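Local coordinates for kinase-associated protein B (Bacillus cereus, PDB 1Y71) that is of unknown function but probably associates with a kinase and carries an SH3-like beta domain, at residues 13-16 with 21-24; 26-31 with 36-41; 97-102 with 119-124. One frame throughout, in Å; residues are numbered along the deposited sequence.

Contact 1 of 3, residues 13-16 with 21-24; sequences IVTG and GKYI
Ile13 meets Ile24 through their branch methyls, CG2 to CG2 at 4.1 Å, the two side chains crossing at a slant. In both, chi1 (Ile13 -53°, Ile24 -66°) sets CG1 beside the backbone N and leaves the CG2 branch anti to that N; branched aliphatic residues of this kind suit a buried strand because they fill space close to the main chain. At Val14 the side chain turns from the partner segment toward Val27 further along strand 21-31, while its carbonyl O receives a CA-H...O contact from Ile24 CA at 3.4 Å. Thr15 and Ile24 form a non-hydrogen-bonded pair, with both side chains on the same face. Thr15 CA comes within 3.0 Å of Tyr23 O, and its OG1 lies near Lys22 CE, where the long extended lysine chain passes obliquely. The two strands form an antiparallel beta hairpin, the first in the sheet of this SH3-clan domain; on its other edge, strand 13-18 pairs with strand 81-83. Gly16 closes the segment as the hydrogen-bonded partner of Tyr23. Gly16 N donates to Tyr23 O, and Tyr23 N donates to Gly16 O at 2.8 Å, this second donor lying in the carbonyl plane. The tyrosine ring edge, CD2, lies 3.8 Å from Gly16 O. The ring then leads away past Gly21, which has no side chain and leaves room for the phenol OH, to Leu68, whose backbone N bonds that OH.

Contact 2 of 3, residues 26-31 with 36-41; sequences EVTNSR and VVKVLA
Val36 presents its two methyls to three residues of strand 26-31. CG1 rests 3.6 Å from Thr28 OG1, whereas CG2 touches Asn29 CB and lies at the edge of the Arg31 guanidinium, in its plane, 3.5 Å from NH2. A beta-branched valine suits a strand and spreads its methyls, one to Thr28 and the other to Asn29 and Arg31, in van der Waals contact. Next to it, Thr28 CG2 packs against Lys38 CB at 3.7 Å, the side chains meeting at about a right angle. Glu26 and Lys38 run side by side in the same direction, and Lys38 NZ reaches Glu26 OE1 at 3.3 Å, a salt bridge whose hydrogen bond is weak. Glu26 is extended, with CG anti to the backbone N (chi1 180°), while the lysine bends at chi3 (-85°) to bring its amine to the carboxylate. Leu40 CD1 adds apolar cover, 4.2 Å from Glu26 CB. Beneath these side chains, Glu26 and Lys38 form a hydrogen-bonded pair and Val27 and Val37 a non-hydrogen-bonded one. The register then slips by one residue, a beta bulge in this antiparallel hairpin of the SH3-clan sheet: Thr28 N donates to Val36 O at 2.9 Å, and Val36 N donates to Asn29 O. Asn29 N is buried here without a partner. Further out, Asn75 OD1 accepts a hydrogen bond from Arg31 NH2 and so positions the guanidinium, while Thr28 OG1 makes a weak hydrogen bond to Gln73 OE1. On the subunit interface, the Leu40 side chain packs on Ile88 of the second subunit, and Glu26 OE2 lies close to Glu26 OE2 of that subunit; this proximity of like charges could raise the carboxylate pKa, with Lys38 offsetting part of the effect.

Contact 3 of 3, residues 97-102 with 119-124; sequences LALETQ and ETLQQL
Leu99 and Gln102 meet Leu121 in a small, buried contact between two helices, where side chains pack without hydrogen bonding to each other. It joins helix 91-104 to helix 112-127, the two helices that follow the beta strands in the chain. The closest alpha carbons are Leu99 CA and Leu121 CA, 7.3 Å apart, near enough for the leucines to touch directly. They slide past each other in opposite directions, and Leu99 CD1 reaches Leu121 CD2 at 3.7 Å. The first torsions differ: Leu99 sends CG anti to its backbone N (chi1 -162°), while Leu121 sets CG anti to its carbonyl carbon (chi1 -57°), which carries its methyl fork toward the other helix. That fork also meets Gln102 at about a right angle. Both methyls stand over one and the same face of the Gln102 amide: Leu121 CD1 lies above Gln102 CD at 3.6 Å, and Leu121 CD2 is nearest Gln102 OE1 at 3.3 Å. The two helices run roughly antiparallel and are joined by a short loop, a helical hairpin that follows the sheet. Leu99 and Gln102, three positions apart, share one side of helix 91-104, and Leu121 touches both. Backbone bonds such as Gln102 N to Ala98 O, 3.0 Å, keep that turn regular. Leucine fits because its branched end can touch both neighbours at once, and glutamine because its methylene stem gives Leu121 an apolar surface while its end remains polar. That end is satisfied beyond the helices: NE2 donates to the carbonyl O of Pro46, and OE1 has a weak bond with His45 ND1. Together these partners restrain the rotation of the amide beside Leu121. Leu124, one turn after Leu121, packs on His45 and Gln48 of the same loop region.

How the contacts relate
From the N terminus, contact 1 closes first, folding strand 13-18 back on strand 21-31 through a short turn. Contact 2 follows in series: strand 21-31 continues from the first hairpin into a second with strand 34-42, so the middle strand serves both. The two touch directly where Ile24 pairs with Leu40 and Ala41, a classic bulge. Contact 3 comes last, closing the longer connection between helices 91-104 and 112-127. None of the three nests in or crosses another. Contacts 1 and 2 thus build the sheet, while contact 3 joins the two C-terminal helices to each other. It touches neither hairpin contact, its centre being about 19 Å from that of contact 1 and about 25 Å from that of contact 2.

Contact 1 of 3, residues 13-16 with 21-24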
loop_
_atom_site.group_PDB
_atom_site.type_symbol
_atom_site.label_atom_id
_atom_site.label_comp_id
_atom_site.label_asym_id
_atom_site.label_seq_id
_atom_site.Cartn_x
_atom_site.Cartn_y
_atom_site.Cartn_z
ATOM N N ILE B 13 1.660 -9.094 -6.702
ATOM C CA ILE B 13 1.303 -7.669 -6.806
ATOM C C ILE B 13 1.368 -7.216 -8.261
ATOM O O ILE B 13 2.378 -7.438 -8.949
ATOM C CB ILE B 13 2.192 -6.763 -5.917
ATOM C CG1 ILE B 13 2.188 -7.280 -4.475
ATOM C CG2 ILE B 13 1.698 -5.314 -5.968
ATOM C CD1 ILE B 13 0.753 -7.440 -3.882
ATOM N N VAL B 14 0.275 -6.613 -8.732
ATOM C CA VAL B 14 0.121 -6.262 -10.158
ATOM C C VAL B 14 -0.564 -4.905 -10.313
ATOM O O VAL B 14 -1.034 -4.349 -9.348
ATOM C CB VAL B 14 -0.720 -7.334 -10.888
ATOM C CG1 VAL B 14 0.018 -8.715 -10.884
ATOM C CG2 VAL B 14 -2.142 -7.430 -10.247
ATOM N N THR B 15 -0.554 -4.345 -11.523
ATOM C CA THR B 15 -1.437 -3.257 -11.870
ATOM C C THR B 15 -2.535 -3.886 -12.742
ATOM O O THR B 15 -2.307 -4.925 -13.390
ATOM C CB THR B 15 -0.715 -2.135 -12.680
ATOM O OG1 THR B 15 -0.163 -2.716 -13.853
ATOM C CG2 THR B 15 0.443 -1.470 -11.889
ATOM N N GLY B 16 -3.725 -3.278 -12.738
ATOM C CA GLY B 16 -4.870 -3.751 -13.518
ATOM C C GLY B 16 -5.629 -2.546 -14.052
ATOM O O GLY B 16 -5.800 -1.527 -13.356
ATOM N N GLY B 21 -10.085 2.832 -15.494
ATOM C CA GLY B 21 -9.361 3.120 -14.265
ATOM C C GLY B 21 -8.106 2.247 -14.281
ATOM O O GLY B 21 -8.041 1.252 -14.996
ATOM N N LYS B 22 -7.107 2.628 -13.511
ATOM C CA LYS B 22 -5.910 1.793 -13.349
ATOM C C LYS B 22 -5.589 1.681 -11.876
ATOM O O LYS B 22 -5.578 2.701 -11.160
ATOM C CB LYS B 22 -4.708 2.376 -14.110
ATOM C CG LYS B 22 -3.554 1.376 -14.175
ATOM C CD LYS B 22 -2.369 1.887 -15.092
ATOM C CE LYS B 22 -1.394 0.759 -15.388
ATOM N NZ LYS B 22 -0.286 1.271 -16.268
ATOM N N TYR B 23 -5.330 0.445 -11.433
ATOM C CA TYR B 23 -5.182 0.107 -10.014
ATOM C C TYR B 23 -3.934 -0.721 -9.729
ATOM O O TYR B 23 -3.443 -1.449 -10.590
ATOM C CB TYR B 23 -6.439 -0.710 -9.543
ATOM C CG TYR B 23 -7.740 0.028 -9.819
ATOM C CD1 TYR B 23 -8.234 0.936 -8.908
ATOM C CD2 TYR B 23 -8.401 -0.093 -11.054
ATOM C CE1 TYR B 23 -9.401 1.652 -9.171
ATOM C CE2 TYR B 23 -9.558 0.619 -11.326
ATOM C CZ TYR B 23 -10.061 1.481 -10.381
ATOM O OH TYR B 23 -11.203 2.215 -10.634
ATOM N N ILE B 24 -3.437 -0.621 -8.502
ATOM C CA ILE B 24 -2.482 -1.608 -7.975
ATOM C C ILE B 24 -3.301 -2.567 -7.154
ATOM O O ILE B 24 -4.190 -2.150 -6.371
ATOM C CB ILE B 24 -1.377 -0.929 -7.125
ATOM C CG1 ILE B 24 -0.529 -0.058 -8.047
ATOM C CG2 ILE B 24 -0.574 -1.967 -6.265
ATOM C CD1 ILE B 24 0.235 1.066 -7.357
#

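Contact 2 of 3, residues 26-31 with 36-41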
loop_
_atom_site.group_PDB
_atom_site.type_symbol
_atom_site.label_atom_id
_atom_site.label_comp_id
_atom_site.label_asym_id
_atom_site.label_seq_id
_atom_site.Cartn_x
_atom_site.Cartn_y
_atom_site.Cartn_z
ATOM N N GLU B 26 -3.718 -7.151 -5.858
ATOM C CA GLU B 26 -3.117 -8.447 -5.614
ATOM C C GLU B 26 -3.909 -9.538 -6.345
ATOM O O GLU B 26 -5.135 -9.554 -6.283
ATOM C CB GLU B 26 -3.064 -8.691 -4.092
ATOM C CG GLU B 26 -2.459 -10.015 -3.706
ATOM C CD GLU B 26 -2.726 -10.379 -2.270
ATOM O OE1 GLU B 26 -3.522 -9.690 -1.585
ATOM O OE2 GLU B 26 -2.138 -11.387 -1.837
ATOM N N VAL B 27 -3.226 -10.398 -7.085
ATOM C CA VAL B 27 -3.906 -11.516 -7.740
ATOM C C VAL B 27 -4.420 -12.468 -6.654
ATOM O O VAL B 27 -3.645 -12.921 -5.813
ATOM C CB VAL B 27 -2.978 -12.238 -8.748
ATOM C CG1 VAL B 27 -3.624 -13.540 -9.286
ATOM C CG2 VAL B 27 -2.600 -11.281 -9.902
ATOM N N THR B 28 -5.725 -12.718 -6.640
ATOM C CA THR B 28 -6.306 -13.646 -5.662
ATOM C C THR B 28 -6.900 -14.925 -6.294
ATOM O O THR B 28 -7.211 -15.882 -5.586
ATOM C CB THR B 28 -7.357 -12.973 -4.746
ATOM O OG1 THR B 28 -8.490 -12.597 -5.517
ATOM C CG2 THR B 28 -6.785 -11.715 -4.047
ATOM N N ASN B 29 -7.052 -14.939 -7.610
ATOM C CA ASN B 29 -7.510 -16.145 -8.317
ATOM C C ASN B 29 -7.239 -15.973 -9.811
ATOM O O ASN B 29 -7.229 -14.849 -10.327
ATOM C CB ASN B 29 -9.013 -16.407 -8.050
ATOM C CG ASN B 29 -9.448 -17.873 -8.300
ATOM O OD1 ASN B 29 -8.663 -18.828 -8.170
ATOM N ND2 ASN B 29 -10.729 -18.047 -8.637
ATOM N N SER B 30 -7.007 -17.103 -10.479
ATOM C CA SER B 30 -6.860 -17.170 -11.923
ATOM C C SER B 30 -8.044 -17.930 -12.507
ATOM O O SER B 30 -8.777 -18.642 -11.800
ATOM C CB SER B 30 -5.579 -17.917 -12.320
ATOM O OG SER B 30 -4.411 -17.373 -11.727
ATOM N N ARG B 31 -8.199 -17.776 -13.812
ATOM C CA ARG B 31 -9.206 -18.456 -14.608
ATOM C C ARG B 31 -8.836 -18.109 -16.034
ATOM O O ARG B 31 -8.229 -17.068 -16.260
ATOM C CB ARG B 31 -10.597 -17.899 -14.284
ATOM C CG ARG B 31 -11.635 -17.940 -15.427
ATOM C CD ARG B 31 -12.976 -17.373 -14.966
ATOM N NE ARG B 31 -12.838 -15.998 -14.483
ATOM C CZ ARG B 31 -12.533 -15.654 -13.232
ATOM N NH1 ARG B 31 -12.323 -16.575 -12.295
ATOM N NH2 ARG B 31 -12.429 -14.368 -12.921
ATOM N N VAL B 36 -8.690 -12.493 -10.996
ATOM C CA VAL B 36 -9.400 -11.764 -9.976
ATOM C C VAL B 36 -8.309 -10.959 -9.262
ATOM O O VAL B 36 -7.289 -11.527 -8.830
ATOM C CB VAL B 36 -10.181 -12.688 -8.985
ATOM C CG1 VAL B 36 -10.936 -11.852 -8.006
ATOM C CG2 VAL B 36 -11.177 -13.599 -9.766
ATOM N N VAL B 37 -8.516 -9.641 -9.186
ATOM C CA VAL B 37 -7.556 -8.718 -8.564
ATOM C C VAL B 37 -8.228 -8.036 -7.373
ATOM O O VAL B 37 -9.317 -7.443 -7.517
ATOM C CB VAL B 37 -7.037 -7.669 -9.630
ATOM C CG1 VAL B 37 -6.148 -6.571 -9.004
ATOM C CG2 VAL B 37 -6.286 -8.387 -10.780
ATOM N N LYS B 38 -7.587 -8.130 -6.206
ATOM C CA LYS B 38 -8.001 -7.394 -5.026
ATOM C C LYS B 38 -7.344 -6.023 -5.061
ATOM O O LYS B 38 -6.111 -5.904 -4.993
ATOM C CB LYS B 38 -7.623 -8.164 -3.754
ATOM C CG LYS B 38 -8.074 -7.557 -2.401
ATOM C CD LYS B 38 -7.136 -8.030 -1.251
ATOM C CE LYS B 38 -7.464 -9.375 -0.622
ATOM N NZ LYS B 38 -6.279 -9.893 0.237
ATOM N N VAL B 39 -8.174 -4.988 -5.121
ATOM C CA VAL B 39 -7.692 -3.609 -5.289
ATOM C C VAL B 39 -7.028 -3.110 -3.997
ATOM O O VAL B 39 -7.603 -3.191 -2.898
ATOM C CB VAL B 39 -8.838 -2.652 -5.713
ATOM C CG1 VAL B 39 -8.391 -1.178 -5.711
ATOM C CG2 VAL B 39 -9.371 -3.031 -7.056
ATOM N N LEU B 40 -5.809 -2.591 -4.138
ATOM C CA LEU B 40 -5.098 -2.005 -2.991
ATOM C C LEU B 40 -4.860 -0.496 -3.076
ATOM O O LEU B 40 -4.726 0.187 -2.041
ATOM C CB LEU B 40 -3.761 -2.721 -2.777
ATOM C CG LEU B 40 -3.867 -4.216 -2.512
ATOM C CD1 LEU B 40 -2.464 -4.873 -2.568
ATOM C CD2 LEU B 40 -4.606 -4.581 -1.178
ATOM N N ALA B 41 -4.743 0.014 -4.307
ATOM C CA ALA B 41 -4.474 1.424 -4.521
ATOM C C ALA B 41 -4.968 1.838 -5.891
ATOM O O ALA B 41 -5.133 0.990 -6.771
ATOM C CB ALA B 41 -2.998 1.722 -4.385
#

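Contact 3 of 3, residues 97-102 with 119-124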
loop_
_atom_site.group_PDB
_atom_site.type_symbol
_atom_site.label_atom_id
_atom_site.label_comp_id
_atom_site.label_asym_id
_atom_site.label_seq_id
_atom_site.Cartn_x
_atom_site.Cartn_y
_atom_site.Cartn_z
ATOM N N LEU B 97 -4.926 11.543 -4.812
ATOM C CA LEU B 97 -3.966 11.897 -5.868
ATOM C C LEU B 97 -4.485 11.652 -7.275
ATOM O O LEU B 97 -4.483 12.578 -8.109
ATOM C CB LEU B 97 -2.639 11.163 -5.676
ATOM C CG LEU B 97 -1.526 11.437 -6.701
ATOM C CD1 LEU B 97 -1.015 12.888 -6.583
ATOM C CD2 LEU B 97 -0.351 10.458 -6.564
ATOM N N ALA B 98 -4.945 10.435 -7.548
ATOM C CA ALA B 98 -5.496 10.071 -8.855
ATOM C C ALA B 98 -6.588 11.077 -9.318
ATOM O O ALA B 98 -6.639 11.528 -10.474
ATOM C CB ALA B 98 -6.063 8.643 -8.803
ATOM N N LEU B 99 -7.444 11.445 -8.391
ATOM C CA LEU B 99 -8.519 12.365 -8.659
ATOM C C LEU B 99 -8.017 13.781 -8.961
ATOM O O LEU B 99 -8.489 14.432 -9.910
ATOM C CB LEU B 99 -9.460 12.394 -7.460
ATOM C CG LEU B 99 -10.843 12.958 -7.695
ATOM C CD1 LEU B 99 -11.554 12.113 -8.721
ATOM C CD2 LEU B 99 -11.622 12.967 -6.319
ATOM N N GLU B 100 -7.068 14.251 -8.161
ATOM C CA GLU B 100 -6.500 15.595 -8.392
ATOM C C GLU B 100 -5.803 15.647 -9.752
ATOM O O GLU B 100 -5.978 16.622 -10.523
ATOM C CB GLU B 100 -5.590 16.043 -7.248
ATOM C CG GLU B 100 -6.412 16.493 -6.030
ATOM C CD GLU B 100 -5.683 16.380 -4.707
ATOM O OE1 GLU B 100 -4.474 16.004 -4.689
ATOM O OE2 GLU B 100 -6.332 16.678 -3.667
ATOM N N THR B 101 -5.093 14.565 -10.087
ATOM C CA THR B 101 -4.432 14.431 -11.393
ATOM C C THR B 101 -5.411 14.537 -12.557
ATOM O O THR B 101 -5.183 15.312 -13.516
ATOM C CB THR B 101 -3.574 13.120 -11.461
ATOM O OG1 THR B 101 -2.539 13.230 -10.501
ATOM C CG2 THR B 101 -2.947 12.847 -12.840
ATOM N N GLN B 102 -6.508 13.792 -12.468
ATOM C CA GLN B 102 -7.518 13.813 -13.504
ATOM C C GLN B 102 -8.165 15.195 -13.636
ATOM O O GLN B 102 -8.394 15.692 -14.753
ATOM C CB GLN B 102 -8.606 12.789 -13.227
ATOM C CG GLN B 102 -9.628 12.661 -14.378
ATOM C CD GLN B 102 -10.636 11.582 -14.111
ATOM O OE1 GLN B 102 -10.739 11.083 -12.988
ATOM N NE2 GLN B 102 -11.348 11.174 -15.134
ATOM N N GLU B 119 -17.141 18.919 -13.114
ATOM C CA GLU B 119 -18.307 18.936 -12.209
ATOM C C GLU B 119 -18.465 17.600 -11.484
ATOM O O GLU B 119 -18.601 17.507 -10.250
ATOM C CB GLU B 119 -19.592 19.132 -13.017
ATOM C CG GLU B 119 -19.657 20.312 -13.991
ATOM C CD GLU B 119 -21.110 20.706 -14.350
ATOM O OE1 GLU B 119 -21.962 20.687 -13.433
ATOM O OE2 GLU B 119 -21.403 21.043 -15.535
ATOM N N THR B 120 -18.490 16.559 -12.297
ATOM C CA THR B 120 -18.658 15.189 -11.832
ATOM C C THR B 120 -17.586 14.765 -10.832
ATOM O O THR B 120 -17.912 14.219 -9.771
ATOM C CB THR B 120 -18.706 14.257 -13.042
ATOM O OG1 THR B 120 -19.819 14.664 -13.838
ATOM C CG2 THR B 120 -18.904 12.825 -12.629
ATOM N N LEU B 121 -16.323 15.034 -11.155
ATOM C CA LEU B 121 -15.209 14.696 -10.260
ATOM C C LEU B 121 -15.234 15.493 -8.978
ATOM O O LEU B 121 -14.881 14.973 -7.923
ATOM C CB LEU B 121 -13.853 14.839 -10.963
ATOM C CG LEU B 121 -13.687 13.993 -12.243
ATOM C CD1 LEU B 121 -12.580 14.499 -13.130
ATOM C CD2 LEU B 121 -13.491 12.517 -11.894
ATOM N N GLN B 122 -15.653 16.758 -9.063
ATOM C CA GLN B 122 -15.744 17.594 -7.854
ATOM C C GLN B 122 -16.720 16.975 -6.838
ATOM O O GLN B 122 -16.434 16.922 -5.651
ATOM C CB GLN B 122 -16.129 19.045 -8.187
ATOM C CG GLN B 122 -15.023 19.869 -8.843
ATOM C CD GLN B 122 -15.514 21.228 -9.365
ATOM O OE1 GLN B 122 -16.531 21.320 -10.074
ATOM N NE2 GLN B 122 -14.787 22.293 -9.012
ATOM N N GLN B 123 -17.853 16.484 -7.320
ATOM C CA GLN B 123 -18.816 15.807 -6.461
ATOM C C GLN B 123 -18.280 14.487 -5.934
ATOM O O GLN B 123 -18.436 14.185 -4.735
ATOM C CB GLN B 123 -20.138 15.546 -7.193
ATOM C CG GLN B 123 -21.263 15.032 -6.274
ATOM C CD GLN B 123 -21.471 15.918 -5.050
ATOM O OE1 GLN B 123 -21.517 17.141 -5.165
ATOM N NE2 GLN B 123 -21.575 15.299 -3.865
ATOM N N LEU B 124 -17.699 13.689 -6.828
ATOM C CA LEU B 124 -17.118 12.398 -6.435
ATOM C C LEU B 124 -16.137 12.567 -5.272
ATOM O O LEU B 124 -16.129 11.773 -4.329
ATOM C CB LEU B 124 -16.426 11.721 -7.614
ATOM C CG LEU B 124 -17.229 10.790 -8.514
ATOM C CD1 LEU B 124 -16.311 10.259 -9.562
ATOM C CD2 LEU B 124 -17.854 9.642 -7.710
#